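Local coordinates for protein GphF (Cystobacter violaceus, PDB 6MFC) that probably catalyses decarboxylation of an acyl starter unit in the initiation of polyketide biosynthesis, reusing the GNAT fold of acetyltransferases, at residues L42-W47 with N118-A122; V71-E75 with H126-L132; R154-P159 with D205-D209. All blocks are in the same frame, centred on the assembly; numbering follows the deposited sequence.

Interaction 1: residues L42-W47 with N118-A122; sequences LEARCW and NVDPA
This is a helix-to-strand-end contact, part polar and part apolar, in which Leu-42, Glu-43, Arg-45, Cys-46 and Trp-47 at the C-terminal end of helix 36-46 meet the last residues of strand 111-119 and the turn behind them. The backbones come nearest at Cys-46 and Asp-120, whose CA atoms lie 6.0 Å apart. At one end the indole of Trp-47 presents its edge to the amide of Asn-118: NE1 donates to OD1 at 2.7 Å, with a nearly straight N-H path (164°). The acceptor lies in the indole plane, whereas the donor sits above the carbonyl plane, 49° out of it. ND2 of the same amide gives a hydrogen bond to water 1, which in turn donates weakly to OE2 of Glu-43; that carboxylate oxygen also accepts from the backbone N of Ala-53.

Between the two ends lies a mostly apolar layer. Leu-42 straddles the strand end, CD1 lying 3.7 Å from Asp-120 N while CD2 reaches CB of Asn-118. With its sulfur anti to the carbonyl carbon (chi1 -62°), Cys-46 points SG at the strand, 3.3 Å from Val-119 O, and touches Asn-118 CB and Pro-121 CD. At the more exposed end Arg-45 NH1 makes a salt bridge with Asp-120 OD1 (2.6 Å). Asp-120 OD1 also accepts from Ala-122 N at 2.8 Å, through its anti lone pair, and so closes an Asx turn. Within the GNAT fold this packing joins the first helix to the end of the strand that leads into the presumed cofactor-binding loop.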
ATOM      1  N   LEU A  42       9.762  -1.979  12.028  1.00 68.53           N
ATOM      2  CA  LEU A  42       9.824  -1.806  10.581  1.00 72.33           C
ATOM      3  C   LEU A  42       9.048  -0.570  10.147  1.00 81.30           C
ATOM      4  O   LEU A  42       9.461   0.142   9.223  1.00 81.51           O
ATOM      5  CB  LEU A  42       9.283  -3.052   9.882  1.00 64.15           C
ATOM      6  CG  LEU A  42       9.208  -2.979   8.357  1.00 64.16           C
ATOM      7  CD1 LEU A  42      10.603  -2.870   7.757  1.00 61.14           C
ATOM      8  CD2 LEU A  42       8.465  -4.178   7.794  1.00 62.47           C
ATOM      9  N   GLU A  43       7.924  -0.295  10.812  1.00 86.55           N
ATOM     10  CA  GLU A  43       7.126   0.878  10.474  1.00 84.31           C
ATOM     11  C   GLU A  43       7.888   2.167  10.757  1.00 78.00           C
ATOM     12  O   GLU A  43       7.748   3.151  10.022  1.00 78.14           O
ATOM     13  CB  GLU A  43       5.807   0.850  11.249  1.00 86.20           C
ATOM     14  CG  GLU A  43       4.815   1.937  10.866  1.00 84.61           C
ATOM     15  CD  GLU A  43       4.023   1.598   9.618  1.00 82.39           C
ATOM     16  OE1 GLU A  43       4.367   0.609   8.936  1.00 77.55           O
ATOM     17  OE2 GLU A  43       3.050   2.321   9.325  1.00 81.77           O
ATOM     18  N   ALA A  44       8.705   2.178  11.812  1.00 76.92           N
ATOM     19  CA  ALA A  44       9.420   3.397  12.173  1.00 73.97           C
ATOM     20  C   ALA A  44      10.576   3.679  11.222  1.00 76.60           C
ATOM     21  O   ALA A  44      10.918   4.845  10.994  1.00 82.09           O
ATOM     22  CB  ALA A  44       9.924   3.307  13.612  1.00 71.20           C
ATOM     23  N   ARG A  45      11.191   2.633  10.667  1.00 73.70           N
ATOM     24  CA  ARG A  45      12.272   2.824   9.707  1.00 82.59           C
ATOM     25  C   ARG A  45      11.755   3.227   8.333  1.00 85.88           C
ATOM     26  O   ARG A  45      12.446   3.949   7.605  1.00 95.74           O
ATOM     27  CB  ARG A  45      13.108   1.547   9.592  1.00 77.38           C
ATOM     28  CG  ARG A  45      13.936   1.234  10.822  1.00 79.52           C
ATOM     29  CD  ARG A  45      14.595  -0.132  10.711  1.00 84.52           C
ATOM     30  NE  ARG A  45      16.022  -0.075  11.011  1.00 89.88           N
ATOM     31  CZ  ARG A  45      16.978  -0.015  10.089  1.00 98.15           C
ATOM     32  NH1 ARG A  45      16.660  -0.011   8.801  1.00 96.22           N
ATOM     33  NH2 ARG A  45      18.252   0.037  10.452  1.00111.85           N
ATOM     34  N   CYS A  46      10.556   2.779   7.959  1.00 70.89           N
ATOM     35  CA  CYS A  46      10.066   3.053   6.614  1.00 65.00           C
ATOM     36  C   CYS A  46       9.370   4.404   6.508  1.00 69.25           C
ATOM     37  O   CYS A  46       9.347   4.994   5.422  1.00 70.55           O
ATOM     38  CB  CYS A  46       9.119   1.942   6.168  1.00 63.66           C
ATOM     39  SG  CYS A  46       9.889   0.312   6.059  1.00 66.76           S
ATOM     40  N   TRP A  47       8.816   4.917   7.606  1.00 69.39           N
ATOM     41  CA  TRP A  47       8.015   6.126   7.543  1.00 69.60           C
ATOM     42  C   TRP A  47       8.433   7.118   8.619  1.00 73.26           C
ATOM     43  O   TRP A  47       8.804   6.716   9.730  1.00 68.85           O
ATOM     44  CB  TRP A  47       6.524   5.798   7.706  1.00 69.23           C
ATOM     45  CG  TRP A  47       6.013   4.846   6.680  1.00 75.42           C
ATOM     46  CD1 TRP A  47       5.922   3.489   6.792  1.00 72.67           C
ATOM     47  CD2 TRP A  47       5.525   5.176   5.377  1.00 88.65           C
ATOM     48  NE1 TRP A  47       5.403   2.954   5.638  1.00 80.41           N
ATOM     49  CE2 TRP A  47       5.151   3.970   4.753  1.00 93.43           C
ATOM     50  CE3 TRP A  47       5.367   6.376   4.676  1.00 96.64           C
ATOM     51  CZ2 TRP A  47       4.626   3.928   3.462  1.00105.87           C
ATOM     52  CZ3 TRP A  47       4.846   6.334   3.396  1.00103.66           C
ATOM     53  CH2 TRP A  47       4.483   5.118   2.802  1.00106.66           C
ATOM     54  N   ASN A 118       5.626  -2.375   3.339  1.00 76.52           N
ATOM     55  CA  ASN A 118       6.849  -1.770   3.846  1.00 75.40           C
ATOM     56  C   ASN A 118       8.024  -2.703   3.597  1.00 78.07           C
ATOM     57  O   ASN A 118       7.922  -3.914   3.821  1.00 70.30           O
ATOM     58  CB  ASN A 118       6.734  -1.463   5.341  1.00 71.19           C
ATOM     59  CG  ASN A 118       5.606  -0.505   5.653  1.00 84.40           C
ATOM     60  OD1 ASN A 118       5.290   0.380   4.858  1.00 97.05           O
ATOM     61  ND2 ASN A 118       4.991  -0.673   6.819  1.00 86.84           N
ATOM     62  N   VAL A 119       9.130  -2.136   3.120  1.00 79.91           N
ATOM     63  CA  VAL A 119      10.397  -2.841   2.990  1.00 76.23           C
ATOM     64  C   VAL A 119      11.465  -1.981   3.648  1.00 81.33           C
ATOM     65  O   VAL A 119      11.513  -0.767   3.419  1.00 77.10           O
ATOM     66  CB  VAL A 119      10.754  -3.130   1.521  1.00 75.30           C
ATOM     67  CG1 VAL A 119      12.050  -3.922   1.441  1.00 66.36           C
ATOM     68  CG2 VAL A 119       9.621  -3.880   0.836  1.00 75.72           C
ATOM     69  N   ASP A 120      12.305  -2.605   4.469  1.00 86.71           N
ATOM     70  CA  ASP A 120      13.304  -1.864   5.228  1.00 86.51           C
ATOM     71  C   ASP A 120      14.204  -1.083   4.275  1.00 88.98           C
ATOM     72  O   ASP A 120      14.664  -1.639   3.269  1.00 94.80           O
ATOM     73  CB  ASP A 120      14.133  -2.820   6.086  1.00 90.84           C
ATOM     74  CG  ASP A 120      14.978  -2.098   7.124  1.00102.75           C
ATOM     75  OD1 ASP A 120      15.834  -1.272   6.741  1.00107.95           O
ATOM     76  OD2 ASP A 120      14.784  -2.356   8.330  1.00105.53           O
ATOM     77  N   PRO A 121      14.462   0.201   4.540  1.00 91.68           N
ATOM     78  CA  PRO A 121      15.315   0.984   3.630  1.00 96.72           C
ATOM     79  C   PRO A 121      16.724   0.436   3.480  1.00101.42           C
ATOM     80  O   PRO A 121      17.401   0.779   2.504  1.00113.47           O
ATOM     81  CB  PRO A 121      15.326   2.378   4.273  1.00 98.82           C
ATOM     82  CG  PRO A 121      14.072   2.429   5.082  1.00 99.12           C
ATOM     83  CD  PRO A 121      13.868   1.035   5.599  1.00 95.07           C
ATOM     84  N   ALA A 122      17.189  -0.399   4.408  1.00 96.30           N
ATOM     85  CA  ALA A 122      18.524  -0.972   4.311  1.00 93.39           C
ATOM     86  C   ALA A 122      18.597  -2.164   3.365  1.00101.84           C
ATOM     87  O   ALA A 122      19.702  -2.626   3.065  1.00114.10           O
ATOM     88  CB  ALA A 122      19.021  -1.389   5.696  1.00 91.55           C
TER
HETATM   89  O   HOH W   1       1.984   0.193   7.105  1.00 73.28           O

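Interaction 2: residues V71-E75 with H126-L132; sequences VLLHE and HDFGSLL
Strand 71-74 and the start of helix 128-140, with the turn before it that holds His-126, meet through Leu-72, His-74, His-126, Phe-128, Leu-131 and Leu-132; the segment axes pass 10.3 Å apart, with N-to-C directions 141° from each other. Such spacing is that of a helix packed on a beta sheet, here the helix that follows strand 111-119 in the GNAT fold. No hydrogen bond spans the two segments. The residues that touch are alternate ones on the strand, Leu-72 and His-74, whose side chains point to the helix, while Val-71 and Leu-73 point away.

Leu-72 makes most of the apolar contact: its CB meets Leu-132 CD2 at 3.8 Å, and its CD2 branch lies over one face of the Phe-128 ring in a CH-pi contact, 3.8 Å from the centroid. Leu-131 CD2 touches that same methyl more loosely. His-74, its ring leaving anti to the backbone N (chi1 -177°), meets the rim of Phe-128 instead of a face. The edge of Phe-128 is turned toward the His-74 face in an offset edge-to-face pair, with centroids 5.5 Å apart. His-126 completes the aromatic cluster obliquely, its NE2 3.8 Å from His-74 CE1.

Residues 126-132 occupy the turn and helix start which, in GNAT acetyltransferases, commonly carry the loop for the cofactor's pyrophosphate. The Ser-130 hydroxyl donates to Asp-127 O within this turn. Phe-128 is enclosed on both faces: His-126 CB stands over the centre of its ring, opposite the Leu-72 methyl.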
ATOM      1  N   VAL A  71       4.822 -11.351   6.275  1.00 82.92           N
ATOM      2  CA  VAL A  71       6.107 -10.759   6.610  1.00 75.48           C
ATOM      3  C   VAL A  71       7.181 -11.446   5.781  1.00 76.70           C
ATOM      4  O   VAL A  71       7.063 -12.624   5.426  1.00 78.02           O
ATOM      5  CB  VAL A  71       6.428 -10.866   8.117  1.00 74.68           C
ATOM      6  CG1 VAL A  71       5.443 -10.043   8.931  1.00 77.02           C
ATOM      7  CG2 VAL A  71       6.408 -12.320   8.561  1.00 73.82           C
ATOM      8  N   LEU A  72       8.229 -10.695   5.458  1.00 74.39           N
ATOM      9  CA  LEU A  72       9.386 -11.219   4.748  1.00 76.61           C
ATOM     10  C   LEU A  72      10.580 -11.226   5.691  1.00 81.14           C
ATOM     11  O   LEU A  72      10.903 -10.200   6.299  1.00 78.55           O
ATOM     12  CB  LEU A  72       9.691 -10.392   3.498  1.00 80.12           C
ATOM     13  CG  LEU A  72      10.974 -10.734   2.735  1.00 84.85           C
ATOM     14  CD1 LEU A  72      11.065 -12.224   2.443  1.00 95.25           C
ATOM     15  CD2 LEU A  72      11.041  -9.941   1.446  1.00 81.27           C
ATOM     16  N   LEU A  73      11.227 -12.381   5.811  1.00 85.49           N
ATOM     17  CA  LEU A  73      12.333 -12.567   6.738  1.00 88.75           C
ATOM     18  C   LEU A  73      13.654 -12.590   5.983  1.00 94.07           C
ATOM     19  O   LEU A  73      13.810 -13.344   5.017  1.00 98.14           O
ATOM     20  CB  LEU A  73      12.164 -13.863   7.534  1.00 96.74           C
ATOM     21  CG  LEU A  73      10.908 -13.974   8.395  1.00 92.27           C
ATOM     22  CD1 LEU A  73      10.934 -15.262   9.193  1.00 76.78           C
ATOM     23  CD2 LEU A  73      10.793 -12.777   9.314  1.00 90.34           C
ATOM     24  N   HIS A  74      14.599 -11.768   6.430  1.00 94.60           N
ATOM     25  CA  HIS A  74      15.957 -11.769   5.898  1.00 91.83           C
ATOM     26  C   HIS A  74      16.918 -11.684   7.072  1.00 97.52           C
ATOM     27  O   HIS A  74      16.838 -10.746   7.871  1.00 83.42           O
ATOM     28  CB  HIS A  74      16.181 -10.608   4.927  1.00 93.06           C
ATOM     29  CG  HIS A  74      17.535 -10.608   4.288  1.00 99.98           C
ATOM     30  ND1 HIS A  74      17.917 -11.546   3.354  1.00109.09           N
ATOM     31  CD2 HIS A  74      18.597  -9.786   4.454  1.00107.31           C
ATOM     32  CE1 HIS A  74      19.157 -11.302   2.970  1.00116.15           C
ATOM     33  NE2 HIS A  74      19.593 -10.240   3.622  1.00114.42           N
ATOM     34  N   GLU A  75      17.815 -12.667   7.176  1.00100.36           N
ATOM     35  CA  GLU A  75      18.746 -12.771   8.299  1.00103.92           C
ATOM     36  C   GLU A  75      17.994 -12.868   9.625  1.00100.43           C
ATOM     37  O   GLU A  75      18.417 -12.320  10.646  1.00 92.69           O
ATOM     38  CB  GLU A  75      19.735 -11.602   8.311  1.00105.88           C
ATOM     39  CG  GLU A  75      20.500 -11.412   7.006  1.00105.66           C
ATOM     40  CD  GLU A  75      21.588 -12.448   6.805  1.00124.07           C
ATOM     41  OE1 GLU A  75      22.001 -13.081   7.799  1.00130.48           O
ATOM     42  OE2 GLU A  75      22.032 -12.629   5.650  1.00132.99           O
ATOM     43  N   HIS A 126      17.981  -5.458  -2.631  1.00111.67           N
ATOM     44  CA  HIS A 126      17.509  -6.822  -2.821  1.00110.62           C
ATOM     45  C   HIS A 126      16.234  -6.903  -3.647  1.00109.75           C
ATOM     46  O   HIS A 126      15.808  -8.014  -3.983  1.00112.13           O
ATOM     47  CB  HIS A 126      17.275  -7.494  -1.465  1.00113.09           C
ATOM     48  CG  HIS A 126      18.527  -7.984  -0.809  1.00122.03           C
ATOM     49  ND1 HIS A 126      19.466  -7.134  -0.266  1.00123.61           N
ATOM     50  CD2 HIS A 126      18.996  -9.238  -0.609  1.00126.03           C
ATOM     51  CE1 HIS A 126      20.459  -7.843   0.241  1.00127.94           C
ATOM     52  NE2 HIS A 126      20.198  -9.123   0.045  1.00129.27           N
ATOM     53  N   ASP A 127      15.622  -5.764  -3.980  1.00110.96           N
ATOM     54  CA  ASP A 127      14.371  -5.724  -4.739  1.00114.72           C
ATOM     55  C   ASP A 127      13.278  -6.540  -4.051  1.00112.00           C
ATOM     56  O   ASP A 127      12.458  -7.189  -4.703  1.00114.19           O
ATOM     57  CB  ASP A 127      14.580  -6.194  -6.180  1.00135.73           C
ATOM     58  CG  ASP A 127      15.480  -5.263  -6.973  1.00159.77           C
ATOM     59  OD1 ASP A 127      16.012  -4.303  -6.378  1.00166.37           O
ATOM     60  OD2 ASP A 127      15.652  -5.488  -8.189  1.00168.17           O
ATOM     61  N   PHE A 128      13.270  -6.508  -2.715  1.00103.32           N
ATOM     62  CA  PHE A 128      12.252  -7.221  -1.954  1.00 91.61           C
ATOM     63  C   PHE A 128      10.866  -6.612  -2.124  1.00 96.83           C
ATOM     64  O   PHE A 128       9.867  -7.309  -1.913  1.00 95.16           O
ATOM     65  CB  PHE A 128      12.624  -7.246  -0.470  1.00 85.87           C
ATOM     66  CG  PHE A 128      13.629  -8.302  -0.112  1.00 97.28           C
ATOM     67  CD1 PHE A 128      13.814  -9.410  -0.923  1.00106.81           C
ATOM     68  CD2 PHE A 128      14.383  -8.192   1.046  1.00 94.91           C
ATOM     69  CE1 PHE A 128      14.737 -10.387  -0.589  1.00104.69           C
ATOM     70  CE2 PHE A 128      15.306  -9.165   1.384  1.00 94.79           C
ATOM     71  CZ  PHE A 128      15.482 -10.261   0.565  1.00100.49           C
ATOM     72  N   GLY A 129      10.784  -5.332  -2.494  1.00 95.03           N
ATOM     73  CA  GLY A 129       9.484  -4.704  -2.670  1.00 91.35           C
ATOM     74  C   GLY A 129       8.664  -5.362  -3.761  1.00 83.67           C
ATOM     75  O   GLY A 129       7.492  -5.693  -3.564  1.00 77.12           O
ATOM     76  N   SER A 130       9.273  -5.566  -4.931  1.00 82.26           N
ATOM     77  CA  SER A 130       8.582  -6.238  -6.023  1.00 83.62           C
ATOM     78  C   SER A 130       8.280  -7.693  -5.701  1.00 86.99           C
ATOM     79  O   SER A 130       7.349  -8.263  -6.280  1.00 89.98           O
ATOM     80  CB  SER A 130       9.410  -6.148  -7.303  1.00 88.77           C
ATOM     81  OG  SER A 130      10.653  -6.811  -7.150  1.00107.44           O
ATOM     82  N   LEU A 131       9.040  -8.308  -4.793  1.00 91.14           N
ATOM     83  CA  LEU A 131       8.766  -9.691  -4.417  1.00 90.20           C
ATOM     84  C   LEU A 131       7.490  -9.789  -3.591  1.00 90.45           C
ATOM     85  O   LEU A 131       6.638 -10.647  -3.847  1.00 95.24           O
ATOM     86  CB  LEU A 131       9.951 -10.273  -3.649  1.00 89.07           C
ATOM     87  CG  LEU A 131       9.761 -11.707  -3.144  1.00 85.78           C
ATOM     88  CD1 LEU A 131       9.511 -12.658  -4.303  1.00 84.90           C
ATOM     89  CD2 LEU A 131      10.956 -12.161  -2.323  1.00 81.91           C
ATOM     90  N   LEU A 132       7.339  -8.912  -2.595  1.00 80.25           N
ATOM     91  CA  LEU A 132       6.133  -8.929  -1.772  1.00 85.32           C
ATOM     92  C   LEU A 132       4.896  -8.611  -2.601  1.00 93.03           C
ATOM     93  O   LEU A 132       3.847  -9.247  -2.434  1.00 92.27           O
ATOM     94  CB  LEU A 132       6.266  -7.937  -0.614  1.00 85.92           C
ATOM     95  CG  LEU A 132       7.203  -8.301   0.540  1.00 88.02           C
ATOM     96  CD1 LEU A 132       7.200  -7.200   1.588  1.00 79.84           C
ATOM     97  CD2 LEU A 132       6.809  -9.635   1.159  1.00 87.01           C
TER

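Interaction 3: residues R154-P159 with D205-D209; sequences RCGDYP and DVDND
Asn-208 and Arg-154 supply the polar core of this loop-to-loop contact, and both use two donors or acceptors at once. The Asn-208 amide pairs with both backbone polar groups of Cys-155, as a neighbouring strand would: Cys-155 N donates to OD1 at 2.5 Å, and ND2 donates to Cys-155 O at 2.7 Å. In each bond the donor lies in the carbonyl plane, on a lone pair. OD1 takes a second hydrogen bond from outside, with the Tyr-168 hydroxyl, and ND2 reaches Asp-205 OD1 weakly, at 3.4 Å. This amide is therefore held at both of its polar atoms.

Arg-154 meets Asp-205 side-on, in a bidentate salt bridge. NE donates to OD2 at 2.8 Å along an almost straight line (176°), and NH2 to OD1 at 2.9 Å; both oxygens are met on the syn side. The guanidinium and carboxylate planes are 30° apart. Within 205-209, Asn-208 N donates to Asp-205 O, closing the turn that presents the two side chains together.

Farther along, Tyr-158 sets its ring edge against Asp-207 O and Asp-209 OD1, the latter salt-bridged to Arg-162, while Pro-159 CG packs on Asp-207 OD1. The contact thus ties the loop between strand 148-153 and helix 159-162 to the one before strand 212-218, with helix 168-172 lying against Cys-155.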
ATOM      1  N   ARG A 154       0.578   6.702  -3.271  1.00 79.97           N
ATOM      2  CA  ARG A 154       0.952   8.088  -3.035  1.00 80.95           C
ATOM      3  C   ARG A 154       2.134   8.431  -3.934  1.00 77.45           C
ATOM      4  O   ARG A 154       2.668   7.576  -4.647  1.00 82.79           O
ATOM      5  CB  ARG A 154       1.272   8.325  -1.554  1.00 76.71           C
ATOM      6  CG  ARG A 154       2.381   7.439  -1.007  1.00 83.61           C
ATOM      7  CD  ARG A 154       2.636   7.714   0.467  1.00 87.26           C
ATOM      8  NE  ARG A 154       2.972   9.113   0.716  1.00 86.08           N
ATOM      9  CZ  ARG A 154       4.208   9.600   0.688  1.00 86.77           C
ATOM     10  NH1 ARG A 154       5.233   8.801   0.424  1.00 90.73           N
ATOM     11  NH2 ARG A 154       4.420  10.887   0.927  1.00 88.43           N
ATOM     12  N   CYS A 155       2.537   9.698  -3.902  1.00 85.04           N
ATOM     13  CA  CYS A 155       3.654  10.193  -4.694  1.00 96.19           C
ATOM     14  C   CYS A 155       4.790  10.594  -3.765  1.00 99.10           C
ATOM     15  O   CYS A 155       4.567  11.285  -2.765  1.00107.81           O
ATOM     16  CB  CYS A 155       3.229  11.379  -5.564  1.00 96.08           C
ATOM     17  SG  CYS A 155       2.092  10.945  -6.897  1.00 93.84           S
ATOM     18  N   GLY A 156       6.005  10.162  -4.099  1.00 83.49           N
ATOM     19  CA  GLY A 156       7.157  10.424  -3.262  1.00 88.10           C
ATOM     20  C   GLY A 156       7.949  11.655  -3.653  1.00 96.32           C
ATOM     21  O   GLY A 156       8.728  12.173  -2.846  1.00 99.64           O
ATOM     22  N   ASP A 157       7.768  12.136  -4.881  1.00 99.55           N
ATOM     23  CA  ASP A 157       8.504  13.286  -5.395  1.00101.35           C
ATOM     24  C   ASP A 157       7.564  14.245  -6.114  1.00101.83           C
ATOM     25  O   ASP A 157       7.819  14.687  -7.236  1.00111.66           O
ATOM     26  CB  ASP A 157       9.634  12.838  -6.317  1.00113.35           C
ATOM     27  CG  ASP A 157      10.611  13.955  -6.631  1.00128.60           C
ATOM     28  OD1 ASP A 157      10.586  14.986  -5.929  1.00133.21           O
ATOM     29  OD2 ASP A 157      11.401  13.800  -7.586  1.00134.75           O
ATOM     30  N   TYR A 158       6.446  14.576  -5.474  1.00 92.70           N
ATOM     31  CA  TYR A 158       5.545  15.575  -6.033  1.00 84.07           C
ATOM     32  C   TYR A 158       5.966  17.005  -5.692  1.00 89.85           C
ATOM     33  O   TYR A 158       5.860  17.881  -6.562  1.00 95.61           O
ATOM     34  CB  TYR A 158       4.102  15.345  -5.576  1.00 82.91           C
ATOM     35  CG  TYR A 158       3.180  16.455  -6.029  1.00 87.63           C
ATOM     36  CD1 TYR A 158       2.931  16.663  -7.378  1.00 87.06           C
ATOM     37  CD2 TYR A 158       2.581  17.310  -5.113  1.00 86.75           C
ATOM     38  CE1 TYR A 158       2.103  17.681  -7.805  1.00 83.96           C
ATOM     39  CE2 TYR A 158       1.749  18.332  -5.530  1.00 87.96           C
ATOM     40  CZ  TYR A 158       1.514  18.511  -6.879  1.00 90.23           C
ATOM     41  OH  TYR A 158       0.689  19.526  -7.307  1.00 97.90           O
ATOM     42  N   PRO A 159       6.416  17.304  -4.461  1.00 95.32           N
ATOM     43  CA  PRO A 159       6.817  18.690  -4.153  1.00 99.50           C
ATOM     44  C   PRO A 159       7.802  19.300  -5.136  1.00106.22           C
ATOM     45  O   PRO A 159       7.765  20.518  -5.351  1.00110.56           O
ATOM     46  CB  PRO A 159       7.428  18.564  -2.752  1.00 95.84           C
ATOM     47  CG  PRO A 159       6.663  17.474  -2.131  1.00 91.96           C
ATOM     48  CD  PRO A 159       6.389  16.481  -3.233  1.00 93.72           C
ATOM     49  N   ASP A 205      -0.404  13.827   4.925  1.00 92.45           N
ATOM     50  CA  ASP A 205       0.509  13.574   3.811  1.00 80.75           C
ATOM     51  C   ASP A 205       0.592  14.847   2.974  1.00 77.75           C
ATOM     52  O   ASP A 205      -0.033  14.988   1.920  1.00 82.46           O
ATOM     53  CB  ASP A 205       0.031  12.378   2.996  1.00 75.83           C
ATOM     54  CG  ASP A 205       1.098  11.838   2.066  1.00 81.80           C
ATOM     55  OD1 ASP A 205       2.204  12.418   2.019  1.00 84.59           O
ATOM     56  OD2 ASP A 205       0.828  10.825   1.384  1.00 80.05           O
ATOM     57  N   VAL A 206       1.388  15.798   3.469  1.00 81.53           N
ATOM     58  CA  VAL A 206       1.474  17.110   2.834  1.00 85.49           C
ATOM     59  C   VAL A 206       2.184  17.028   1.487  1.00 99.34           C
ATOM     60  O   VAL A 206       1.876  17.799   0.569  1.00104.05           O
ATOM     61  CB  VAL A 206       2.170  18.109   3.776  1.00 85.02           C
ATOM     62  CG1 VAL A 206       2.081  19.521   3.219  1.00 96.95           C
ATOM     63  CG2 VAL A 206       1.560  18.038   5.164  1.00 79.94           C
ATOM     64  N   ASP A 207       3.140  16.106   1.337  1.00100.38           N
ATOM     65  CA  ASP A 207       3.840  15.972   0.065  1.00101.25           C
ATOM     66  C   ASP A 207       2.915  15.520  -1.059  1.00 96.08           C
ATOM     67  O   ASP A 207       3.282  15.636  -2.232  1.00105.63           O
ATOM     68  CB  ASP A 207       5.010  14.998   0.205  1.00107.50           C
ATOM     69  CG  ASP A 207       6.129  15.552   1.066  1.00113.95           C
ATOM     70  OD1 ASP A 207       6.308  16.788   1.090  1.00118.21           O
ATOM     71  OD2 ASP A 207       6.833  14.751   1.715  1.00118.05           O
ATOM     72  N   ASN A 208       1.733  15.005  -0.728  1.00 87.74           N
ATOM     73  CA  ASN A 208       0.715  14.659  -1.711  1.00 86.14           C
ATOM     74  C   ASN A 208      -0.483  15.597  -1.655  1.00 94.20           C
ATOM     75  O   ASN A 208      -1.519  15.295  -2.257  1.00 98.44           O
ATOM     76  CB  ASN A 208       0.263  13.211  -1.516  1.00 71.77           C
ATOM     77  CG  ASN A 208       1.270  12.213  -2.048  1.00 84.43           C
ATOM     78  OD1 ASN A 208       1.050  11.589  -3.085  1.00 95.58           O
ATOM     79  ND2 ASN A 208       2.389  12.064  -1.346  1.00 82.83           N
ATOM     80  N   ASP A 209      -0.363  16.723  -0.950  1.00 92.61           N
ATOM     81  CA  ASP A 209      -1.469  17.662  -0.765  1.00 89.58           C
ATOM     82  C   ASP A 209      -2.685  16.956  -0.170  1.00 72.21           C
ATOM     83  O   ASP A 209      -3.833  17.250  -0.507  1.00 73.92           O
ATOM     84  CB  ASP A 209      -1.820  18.364  -2.079  1.00100.91           C
ATOM     85  CG  ASP A 209      -0.761  19.362  -2.506  1.00112.31           C
ATOM     86  OD1 ASP A 209       0.416  18.964  -2.637  1.00119.69           O
ATOM     87  OD2 ASP A 209      -1.105  20.544  -2.717  1.00114.18           O
TER

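Following the chain from its N terminus, helix 36-46 comes first, then strand 70-74. Strand 111-119 next returns to the helix and closes interaction 1 across 70 intervening residues; helix 128-140 follows directly and closes interaction 2 over the strand already passed. The two therefore cross along the chain, and they touch through Val-119 packing on Phe-128 and Gly-129. Interaction 3 begins only after both are closed, joining the loop after strand 148-153 to the loop before strand 212-218. It meets interaction 1 where Trp-47 packs against Arg-154 and stays about 14 Å from interaction 2 at the nearest atoms. Interactions 1 and 2 tie helices to the mixed sheet, and interaction 3 joins two loops that follow its strands.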